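Local coordinates for K Homology domain-containing protein (Pyrococcus horikoshii, PDB 2E3U) that probably binds RNA through two KH domains, as a Dim2p-type factor in pre-ribosomal RNA processing, at residues K61-K66 / R111-G116; V76-T81 / W91-I96; Q54-I59 / I67-E72. All coordinates share one frame; numbering follows the deposited sequence.

Interaction 1: K61-K66 / R111-G116; sequences KRTKTK and RLLNEG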
loop_
_atom_site.group_PDB
_atom_site.type_symbol
_atom_site.label_atom_id
_atom_site.label_comp_id
_atom_site.label_asym_id
_atom_site.label_seq_id
_atom_site.Cartn_x
_atom_site.Cartn_y
_atom_site.Cartn_z
ATOM N N LYS A 61 17.629 -7.147 1.129
ATOM C CA LYS A 61 18.646 -7.052 0.095
ATOM C C LYS A 61 18.455 -5.799 -0.792
ATOM O O LYS A 61 19.418 -5.095 -1.105
ATOM C CB LYS A 61 18.656 -8.346 -0.732
ATOM C CG LYS A 61 19.335 -8.238 -2.103
ATOM C CD LYS A 61 19.557 -9.572 -2.820
ATOM C CE LYS A 61 19.854 -9.291 -4.304
ATOM N NZ LYS A 61 20.573 -10.410 -5.029
ATOM N N ARG A 62 17.216 -5.512 -1.171
ATOM C CA ARG A 62 16.903 -4.363 -2.018
ATOM C C ARG A 62 17.002 -2.984 -1.343
ATOM O O ARG A 62 17.200 -1.967 -2.011
ATOM C CB ARG A 62 15.533 -4.553 -2.656
ATOM C CG ARG A 62 15.404 -5.816 -3.512
ATOM C CD ARG A 62 14.335 -5.591 -4.568
ATOM N NE ARG A 62 13.766 -6.833 -5.069
ATOM C CZ ARG A 62 12.876 -6.912 -6.051
ATOM N NH1 ARG A 62 12.421 -8.116 -6.421
ATOM N NH2 ARG A 62 12.447 -5.800 -6.664
ATOM N N THR A 63 16.866 -2.953 -0.025
ATOM C CA THR A 63 16.927 -1.697 0.737
ATOM C C THR A 63 18.195 -1.569 1.592
ATOM O O THR A 63 18.575 -0.456 1.988
ATOM C CB THR A 63 15.689 -1.546 1.654
ATOM O OG1 THR A 63 15.640 -2.638 2.588
ATOM C CG2 THR A 63 14.394 -1.495 0.809
ATOM N N LYS A 64 18.844 -2.700 1.861
ATOM C CA LYS A 64 20.063 -2.765 2.669
ATOM C C LYS A 64 19.749 -2.417 4.113
ATOM O O LYS A 64 20.470 -1.662 4.783
ATOM C CB LYS A 64 21.207 -1.922 2.081
ATOM C CG LYS A 64 21.604 -2.311 0.635
ATOM C CD LYS A 64 22.786 -1.483 0.116
ATOM C CE LYS A 64 22.722 -1.274 -1.418
ATOM N NZ LYS A 64 21.842 -0.087 -1.790
ATOM N N THR A 65 18.647 -3.010 4.583
ATOM C CA THR A 65 18.188 -2.843 5.948
ATOM C C THR A 65 17.997 -4.206 6.596
ATOM O O THR A 65 18.026 -5.258 5.941
ATOM C CB THR A 65 16.848 -2.071 5.999
ATOM O OG1 THR A 65 15.854 -2.788 5.238
ATOM C CG2 THR A 65 17.038 -0.599 5.494
ATOM N N LYS A 66 17.785 -4.189 7.889
ATOM C CA LYS A 66 17.515 -5.413 8.614
ATOM C C LYS A 66 16.074 -5.245 9.026
ATOM O O LYS A 66 15.702 -4.214 9.565
ATOM C CB LYS A 66 18.454 -5.548 9.826
ATOM C CG LYS A 66 18.087 -6.665 10.808
ATOM C CD LYS A 66 18.704 -6.432 12.183
ATOM C CE LYS A 66 20.237 -6.312 12.148
ATOM N NZ LYS A 66 20.885 -7.597 11.734
ATOM N N ARG A 111 7.137 -1.680 -5.864
ATOM C CA ARG A 111 6.972 -0.378 -6.546
ATOM C C ARG A 111 7.540 0.802 -5.726
ATOM O O ARG A 111 8.145 1.719 -6.285
ATOM C CB ARG A 111 5.495 -0.102 -6.875
ATOM C CG ARG A 111 5.288 1.109 -7.820
ATOM C CD ARG A 111 3.817 1.448 -8.015
ATOM N NE ARG A 111 3.738 2.733 -8.702
ATOM C CZ ARG A 111 2.745 3.138 -9.490
ATOM N NH1 ARG A 111 2.859 4.326 -10.042
ATOM N NH2 ARG A 111 1.658 2.361 -9.731
ATOM N N LEU A 112 7.376 0.747 -4.406
ATOM C CA LEU A 112 7.776 1.814 -3.516
ATOM C C LEU A 112 9.284 2.090 -3.540
ATOM O O LEU A 112 9.708 3.147 -3.076
ATOM C CB LEU A 112 7.340 1.525 -2.091
ATOM C CG LEU A 112 5.861 1.770 -1.808
ATOM C CD1 LEU A 112 5.520 0.952 -0.571
ATOM C CD2 LEU A 112 5.641 3.242 -1.571
ATOM N N LEU A 113 10.082 1.149 -4.068
ATOM C CA LEU A 113 11.531 1.347 -4.239
ATOM C C LEU A 113 11.850 2.397 -5.280
ATOM O O LEU A 113 12.941 2.936 -5.279
ATOM C CB LEU A 113 12.220 0.032 -4.618
ATOM C CG LEU A 113 12.200 -1.081 -3.559
ATOM C CD1 LEU A 113 12.715 -2.376 -4.135
ATOM C CD2 LEU A 113 13.061 -0.633 -2.417
ATOM N N ASN A 114 10.907 2.677 -6.186
ATOM C CA ASN A 114 11.112 3.681 -7.230
ATOM C C ASN A 114 11.089 5.071 -6.611
ATOM O O ASN A 114 10.263 5.375 -5.733
ATOM C CB ASN A 114 10.035 3.611 -8.345
ATOM C CG ASN A 114 9.958 2.244 -9.054
ATOM O OD1 ASN A 114 8.894 1.865 -9.578
ATOM N ND2 ASN A 114 11.054 1.512 -9.072
ATOM N N GLU A 115 11.987 5.934 -7.073
ATOM C CA GLU A 115 12.036 7.303 -6.551
ATOM C C GLU A 115 10.789 8.119 -6.969
ATOM O O GLU A 115 10.194 7.895 -8.046
ATOM C CB GLU A 115 13.381 7.984 -6.904
ATOM C CG GLU A 115 14.590 7.618 -5.936
ATOM C CD GLU A 115 15.232 6.229 -6.187
ATOM O OE1 GLU A 115 14.680 5.387 -6.944
ATOM O OE2 GLU A 115 16.304 5.948 -5.601
ATOM N N GLY A 116 10.372 9.020 -6.084
ATOM C CA GLY A 116 9.129 9.751 -6.240
ATOM C C GLY A 116 7.890 8.934 -5.926
ATOM O O GLY A 116 6.793 9.420 -6.058
#
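Leu113 spreads its two methyls against Arg62 and Thr63, joining the last turn of helix 54-63 to the linker that leaves the first KH domain, a type I fold, for strand 118-123 of the second. How a single leucine can serve two unlike neighbours is plain from its branching. CG lies anti to the carbonyl carbon (chi1 -65°), which sends the fork toward the helix end, and each methyl takes its own partner. The enclosed part is on the Thr63 side. There Leu113 CD2 rests on Thr63 CG2 at 3.6 Å, the two side chains crossing at about a right angle, with Ala93 touching Thr63 and Ile96 touching Leu113, both from helix 87-101. The hydroxyl of Thr63, turned the other way, accepts from Thr65 OG1 at 2.7 Å and is bonded to the carbonyl of Ile59, one turn back, which leaves the methyl for the leucine. Replacing Thr63 by an alanine removes both branches, which would probably open a gap beside Leu113 CD2 and leave the Thr65 hydroxyl without its acceptor. The Arg62 side is no more distant but is exposed to solvent. Its chain runs extended over the other methyl, offering aliphatic carbons, while the charged end is engaged elsewhere, in a salt bridge from NE to Glu58 and a cation-pi contact with Phe110. No hydrogen bond spans the two segments, and the backbones stay well apart, with the CA atoms of Thr63 and Leu113 separated by 7.9 Å. On this outer flank Leu113 CD1 lies against one side of the arginine chain, 3.6 Å from Arg62 CD and 3.9 Å from Arg62 CB.

Interaction 2: V76-T81 / W91-I96; sequences VWITST and WKARDI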
loop_
_atom_site.group_PDB
_atom_site.type_symbol
_atom_site.label_atom_id
_atom_site.label_comp_id
_atom_site.label_asym_id
_atom_site.label_seq_id
_atom_site.Cartn_x
_atom_site.Cartn_y
_atom_site.Cartn_z
ATOM N N VAL A 76 6.956 -5.060 13.662
ATOM C CA VAL A 76 8.127 -5.096 12.778
ATOM C C VAL A 76 9.040 -3.907 13.001
ATOM O O VAL A 76 8.581 -2.770 13.067
ATOM C CB VAL A 76 7.754 -5.184 11.260
ATOM C CG1 VAL A 76 9.000 -5.498 10.388
ATOM C CG2 VAL A 76 6.617 -6.235 11.006
ATOM N N TRP A 77 10.336 -4.205 13.124
ATOM C CA TRP A 77 11.401 -3.223 13.253
ATOM C C TRP A 77 12.247 -3.166 11.969
ATOM O O TRP A 77 12.778 -4.173 11.524
ATOM C CB TRP A 77 12.310 -3.568 14.468
ATOM C CG TRP A 77 11.624 -3.468 15.782
ATOM C CD1 TRP A 77 11.665 -2.407 16.630
ATOM C CD2 TRP A 77 10.809 -4.478 16.444
ATOM N NE1 TRP A 77 10.912 -2.665 17.741
ATOM C CE2 TRP A 77 10.389 -3.929 17.668
ATOM C CE3 TRP A 77 10.405 -5.788 16.112
ATOM C CZ2 TRP A 77 9.556 -4.628 18.580
ATOM C CZ3 TRP A 77 9.588 -6.497 17.022
ATOM C CH2 TRP A 77 9.176 -5.912 18.245
ATOM N N ILE A 78 12.391 -1.978 11.398
ATOM C CA ILE A 78 13.227 -1.773 10.251
ATOM C C ILE A 78 14.440 -0.982 10.691
ATOM O O ILE A 78 14.324 0.168 11.101
ATOM C CB ILE A 78 12.482 -1.080 9.071
ATOM C CG1 ILE A 78 11.232 -1.869 8.657
ATOM C CG2 ILE A 78 13.440 -0.900 7.865
ATOM C CD1 ILE A 78 9.898 -1.488 9.411
ATOM N N THR A 79 15.607 -1.610 10.621
ATOM C CA THR A 79 16.821 -0.987 11.132
ATOM C C THR A 79 17.894 -0.823 10.053
ATOM O O THR A 79 18.024 -1.643 9.137
ATOM C CB THR A 79 17.388 -1.711 12.400
ATOM O OG1 THR A 79 17.547 -3.098 12.122
ATOM C CG2 THR A 79 16.448 -1.620 13.567
ATOM N N SER A 80 18.665 0.256 10.157
ATOM C CA SER A 80 19.682 0.482 9.153
ATOM C C SER A 80 20.896 -0.380 9.505
ATOM O O SER A 80 21.022 -0.816 10.632
ATOM C CB SER A 80 20.033 1.969 9.079
ATOM O OG SER A 80 20.677 2.364 10.256
ATOM N N THR A 81 21.749 -0.644 8.517
ATOM C CA THR A 81 23.007 -1.362 8.688
ATOM C C THR A 81 24.147 -0.461 8.141
ATOM O O THR A 81 23.897 0.668 7.683
ATOM C CB THR A 81 22.990 -2.692 7.927
ATOM O OG1 THR A 81 23.026 -2.434 6.522
ATOM C CG2 THR A 81 21.747 -3.508 8.239
ATOM N N TRP A 91 12.934 4.289 5.440
ATOM C CA TRP A 91 11.510 4.691 5.245
ATOM C C TRP A 91 10.854 3.863 4.150
ATOM O O TRP A 91 9.721 3.492 4.273
ATOM C CB TRP A 91 11.362 6.200 4.902
ATOM C CG TRP A 91 12.039 7.096 5.869
ATOM C CD1 TRP A 91 12.254 6.855 7.209
ATOM C CD2 TRP A 91 12.577 8.397 5.602
ATOM N NE1 TRP A 91 12.893 7.919 7.783
ATOM C CE2 TRP A 91 13.119 8.881 6.828
ATOM C CE3 TRP A 91 12.661 9.201 4.451
ATOM C CZ2 TRP A 91 13.766 10.138 6.931
ATOM C CZ3 TRP A 91 13.322 10.441 4.538
ATOM C CH2 TRP A 91 13.863 10.896 5.775
ATOM N N LYS A 92 11.609 3.563 3.091
ATOM C CA LYS A 92 11.100 2.810 1.980
ATOM C C LYS A 92 10.875 1.353 2.333
ATOM O O LYS A 92 9.863 0.760 1.929
ATOM C CB LYS A 92 12.039 2.967 0.760
ATOM C CG LYS A 92 11.770 4.261 -0.081
ATOM C CD LYS A 92 12.695 4.284 -1.320
ATOM C CE LYS A 92 12.415 5.450 -2.254
ATOM N NZ LYS A 92 10.958 5.690 -2.528
ATOM N N ALA A 93 11.820 0.758 3.066
ATOM C CA ALA A 93 11.599 -0.581 3.597
ATOM C C ALA A 93 10.394 -0.602 4.537
ATOM O O ALA A 93 9.608 -1.530 4.497
ATOM C CB ALA A 93 12.856 -1.134 4.309
ATOM N N ARG A 94 10.249 0.423 5.378
ATOM C CA ARG A 94 9.132 0.466 6.294
ATOM C C ARG A 94 7.793 0.523 5.535
ATOM O O ARG A 94 6.820 -0.160 5.885
ATOM C CB ARG A 94 9.255 1.694 7.212
ATOM C CG ARG A 94 7.977 1.926 8.056
ATOM C CD ARG A 94 7.756 3.374 8.420
ATOM N NE ARG A 94 7.616 4.215 7.251
ATOM C CZ ARG A 94 8.029 5.484 7.188
ATOM N NH1 ARG A 94 8.631 6.038 8.216
ATOM N NH2 ARG A 94 7.844 6.200 6.078
ATOM N N ASP A 95 7.764 1.353 4.488
ATOM C CA ASP A 95 6.585 1.564 3.686
ATOM C C ASP A 95 6.233 0.309 2.886
ATOM O O ASP A 95 5.070 0.017 2.706
ATOM C CB ASP A 95 6.786 2.773 2.773
ATOM C CG ASP A 95 6.767 4.079 3.530
ATOM O OD1 ASP A 95 6.444 4.109 4.751
ATOM O OD2 ASP A 95 7.074 5.109 2.908
ATOM N N ILE A 96 7.227 -0.443 2.456
ATOM C CA ILE A 96 6.993 -1.729 1.805
ATOM C C ILE A 96 6.342 -2.725 2.749
ATOM O O ILE A 96 5.363 -3.391 2.376
ATOM C CB ILE A 96 8.314 -2.334 1.250
ATOM C CG1 ILE A 96 8.796 -1.507 0.070
ATOM C CG2 ILE A 96 8.137 -3.831 0.876
ATOM C CD1 ILE A 96 10.276 -1.799 -0.308
#
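Ile78 on Ala93 and Arg94 makes a buried, apolar strand-to-helix contact, in which the central strand 75-80 of the KH sheet lies against helix 87-101, the last helix of the type I fold. It illustrates how one branched side chain can fit two successive helix residues. The isoleucine points at the helix, and its CG2, anti to the backbone N, reaches the methyl of Ala93, with CG2 and CB 3.6 Å apart. The other branch goes to the next residue: CD1 of Ile78 comes within 3.8 Å of Arg94 CA and also touches CB at the root of that side chain. The small alanine probably helps the helix lie close, the CA atoms of Ile78 and Arg94 being 6.1 Å apart. Val90 and Thr65 fill in around Ile78.

Arg94 contributes only the first carbons of its chain to this contact, because the chain bends at chi3 (60°) and carries the guanidinium away from the strand. The group lies with one face over Trp91 CA and grips Asp95 side-on, NE and NH2 both reaching OD1 at 2.8 Å. These donors approach from the same face of the carboxylate plane, while OD1 lies within the guanidinium plane. The charges are therefore paired along the helix itself, supplemented by a long, weak ion pair to Glu36. Since no hydrogen bond passes between strand and helix here, the fit rests on the shapes of Ile78, Ala93 and the root of Arg94, and the neighbouring salt bridge would be expected to keep the arginine's charge out of this apolar seam.

Interaction 3: Q54-I59 / I67-E72; sequences QTKKEI and ITIDSE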
loop_
_atom_site.group_PDB
_atom_site.type_symbol
_atom_site.label_atom_id
_atom_site.label_comp_id
_atom_site.label_asym_id
_atom_site.label_seq_id
_atom_site.Cartn_x
_atom_site.Cartn_y
_atom_site.Cartn_z
ATOM N N GLN A 54 12.119 -15.891 2.322
ATOM C CA GLN A 54 12.595 -15.408 1.027
ATOM C C GLN A 54 12.168 -13.974 0.726
ATOM O O GLN A 54 12.959 -13.217 0.157
ATOM C CB GLN A 54 12.129 -16.331 -0.100
ATOM C CG GLN A 54 13.235 -16.851 -1.020
ATOM C CD GLN A 54 13.923 -18.094 -0.477
ATOM O OE1 GLN A 54 14.767 -18.002 0.414
ATOM N NE2 GLN A 54 13.581 -19.262 -1.025
ATOM N N THR A 55 10.943 -13.604 1.110
ATOM C CA THR A 55 10.416 -12.259 0.859
ATOM C C THR A 55 11.088 -11.243 1.802
ATOM O O THR A 55 11.659 -10.256 1.327
ATOM C CB THR A 55 8.873 -12.216 0.955
ATOM O OG1 THR A 55 8.318 -13.162 0.030
ATOM C CG2 THR A 55 8.305 -10.819 0.670
ATOM N N LYS A 56 11.025 -11.503 3.114
ATOM C CA LYS A 56 11.780 -10.731 4.118
ATOM C C LYS A 56 13.207 -10.432 3.648
ATOM O O LYS A 56 13.626 -9.268 3.656
ATOM C CB LYS A 56 11.872 -11.458 5.471
ATOM C CG LYS A 56 12.241 -10.498 6.653
ATOM C CD LYS A 56 12.645 -11.230 7.947
ATOM C CE LYS A 56 14.139 -11.321 8.036
ATOM N NZ LYS A 56 14.582 -11.540 9.398
ATOM N N LYS A 57 13.931 -11.476 3.248
ATOM C CA LYS A 57 15.296 -11.321 2.740
ATOM C C LYS A 57 15.409 -10.563 1.425
ATOM O O LYS A 57 16.445 -9.953 1.157
ATOM C CB LYS A 57 16.005 -12.666 2.595
ATOM C CG LYS A 57 16.594 -13.167 3.877
ATOM C CD LYS A 57 17.996 -12.587 4.167
ATOM C CE LYS A 57 18.826 -13.579 5.010
ATOM N NZ LYS A 57 20.306 -13.319 4.947
ATOM N N GLU A 58 14.367 -10.617 0.602
ATOM C CA GLU A 58 14.355 -9.835 -0.615
ATOM C C GLU A 58 14.236 -8.361 -0.306
ATOM O O GLU A 58 14.888 -7.546 -0.930
ATOM C CB GLU A 58 13.239 -10.281 -1.583
ATOM C CG GLU A 58 13.736 -10.991 -2.796
ATOM C CD GLU A 58 14.577 -10.093 -3.694
ATOM O OE1 GLU A 58 14.432 -8.862 -3.601
ATOM O OE2 GLU A 58 15.379 -10.617 -4.496
ATOM N N ILE A 59 13.377 -8.021 0.645
ATOM C CA ILE A 59 13.298 -6.634 1.148
ATOM C C ILE A 59 14.598 -6.146 1.788
ATOM O O ILE A 59 15.061 -5.044 1.488
ATOM C CB ILE A 59 12.091 -6.404 2.115
ATOM C CG1 ILE A 59 10.775 -6.880 1.478
ATOM C CG2 ILE A 59 12.020 -4.914 2.530
ATOM C CD1 ILE A 59 9.649 -7.212 2.505
ATOM N N ILE A 67 15.270 -6.258 8.740
ATOM C CA ILE A 67 13.882 -6.347 9.179
ATOM C C ILE A 67 13.761 -7.396 10.276
ATOM O O ILE A 67 14.235 -8.525 10.127
ATOM C CB ILE A 67 12.970 -6.633 7.935
ATOM C CG1 ILE A 67 13.029 -5.370 7.034
ATOM C CG2 ILE A 67 11.556 -7.020 8.349
ATOM C CD1 ILE A 67 12.705 -5.595 5.608
ATOM N N THR A 68 13.180 -7.012 11.406
ATOM C CA THR A 68 13.008 -7.953 12.494
ATOM C C THR A 68 11.522 -8.105 12.732
ATOM O O THR A 68 10.836 -7.116 12.947
ATOM C CB THR A 68 13.713 -7.485 13.789
ATOM O OG1 THR A 68 15.092 -7.224 13.510
ATOM C CG2 THR A 68 13.611 -8.573 14.895
ATOM N N ILE A 69 11.019 -9.337 12.691
ATOM C CA ILE A 69 9.583 -9.561 12.830
ATOM C C ILE A 69 9.232 -10.304 14.125
ATOM O O ILE A 69 9.850 -11.311 14.462
ATOM C CB ILE A 69 9.009 -10.295 11.624
ATOM C CG1 ILE A 69 9.420 -9.590 10.319
ATOM C CG2 ILE A 69 7.448 -10.398 11.744
ATOM C CD1 ILE A 69 9.094 -10.360 9.082
ATOM N N ASP A 70 8.253 -9.793 14.865
ATOM C CA ASP A 70 7.630 -10.593 15.926
ATOM C C ASP A 70 6.415 -11.320 15.298
ATOM O O ASP A 70 5.443 -10.682 14.904
ATOM C CB ASP A 70 7.191 -9.655 17.039
ATOM C CG ASP A 70 6.925 -10.351 18.340
ATOM O OD1 ASP A 70 7.244 -9.719 19.380
ATOM O OD2 ASP A 70 6.380 -11.486 18.355
ATOM N N SER A 71 6.483 -12.642 15.204
ATOM C CA SER A 71 5.420 -13.446 14.586
ATOM C C SER A 71 4.161 -13.554 15.445
ATOM O O SER A 71 3.091 -13.911 14.944
ATOM C CB SER A 71 5.935 -14.853 14.245
ATOM O OG SER A 71 6.618 -14.850 12.993
ATOM N N GLU A 72 4.282 -13.254 16.737
ATOM C CA GLU A 72 3.141 -13.320 17.635
ATOM C C GLU A 72 2.327 -12.028 17.669
ATOM O O GLU A 72 1.119 -12.056 17.927
ATOM C CB GLU A 72 3.585 -13.701 19.049
ATOM C CG GLU A 72 3.768 -15.214 19.277
ATOM C CD GLU A 72 3.758 -15.595 20.750
ATOM O OE1 GLU A 72 3.168 -14.841 21.567
ATOM O OE2 GLU A 72 4.322 -16.662 21.097
#
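Ile67 meets helix 54-59 with both its side chain and its carbonyl oxygen, which shows how a strand edge can be tied to a helix by apolar and polar means at once. Its CD1 meets Ile59 CG2 at a modelled 3.2 Å, a distance too short to be taken at face value at this resolution, and the two chains cross at about a right angle. Its other branch, CG2, lies 3.9 Å from Lys56 CG. The carbonyl of Ile67 then accepts a hydrogen bond from Lys56 NZ at 3.1 Å, the ammonium approaching almost in line with the C=O bond (163°). The lysine gets there because its CG stands anti to the backbone N (chi1 -161°) and the chain bends at chi3, bringing the tip round to the strand; a long, weak ion pair with Glu60 also reaches this nitrogen. Thr68 turns its side chain away from the helix, while its backbone pairs with Trp77 of the adjoining strand 75-80. Ile69 faces the helix again, as strand alternation requires, and lays CD1 alongside the lysine's aliphatic part, 3.8 Å from Lys56 CD. Leu48 and Ile49 of helix 42-49 touch Ile69 as well. Past it the chain turns: Asp70 OD2 accepts from the backbone N of Glu72 at 3.2 Å, forming an Asx turn at the start of the connection to strand 75-80. Helix 54-59 and strand 67-69 run roughly antiparallel, at 148°, with axes 9.5 Å apart at closest approach. Such a helix packed on the strand that follows it is part of the beta-alpha-alpha-beta-beta-alpha fold of a type I KH domain, whose GXXG loop, joining helices 42-49 and 54-63, precedes this helix.

Overall arrangement
All three contacts belong to the first KH domain or its exit. Interactions 1 and 3 share helix 54-63 and strand 65-69, their centres about 14 Å apart, one at the end of the helix and the other at its beginning. Interaction 2, about 9 Å from the centre of interaction 1 and 10 Å from that of interaction 3, connects to both through the sheet: Lys66 O lies 2.8 Å from Thr79 N, and Trp77 O is 2.9 Å from Thr68 N. A further link leaves the sheet, where Leu112 O sits 2.9 Å from Lys92 NZ. Interaction 3 lies nearest in sequence to the GXXG loop, which in KH domains usually contacts nucleic acid.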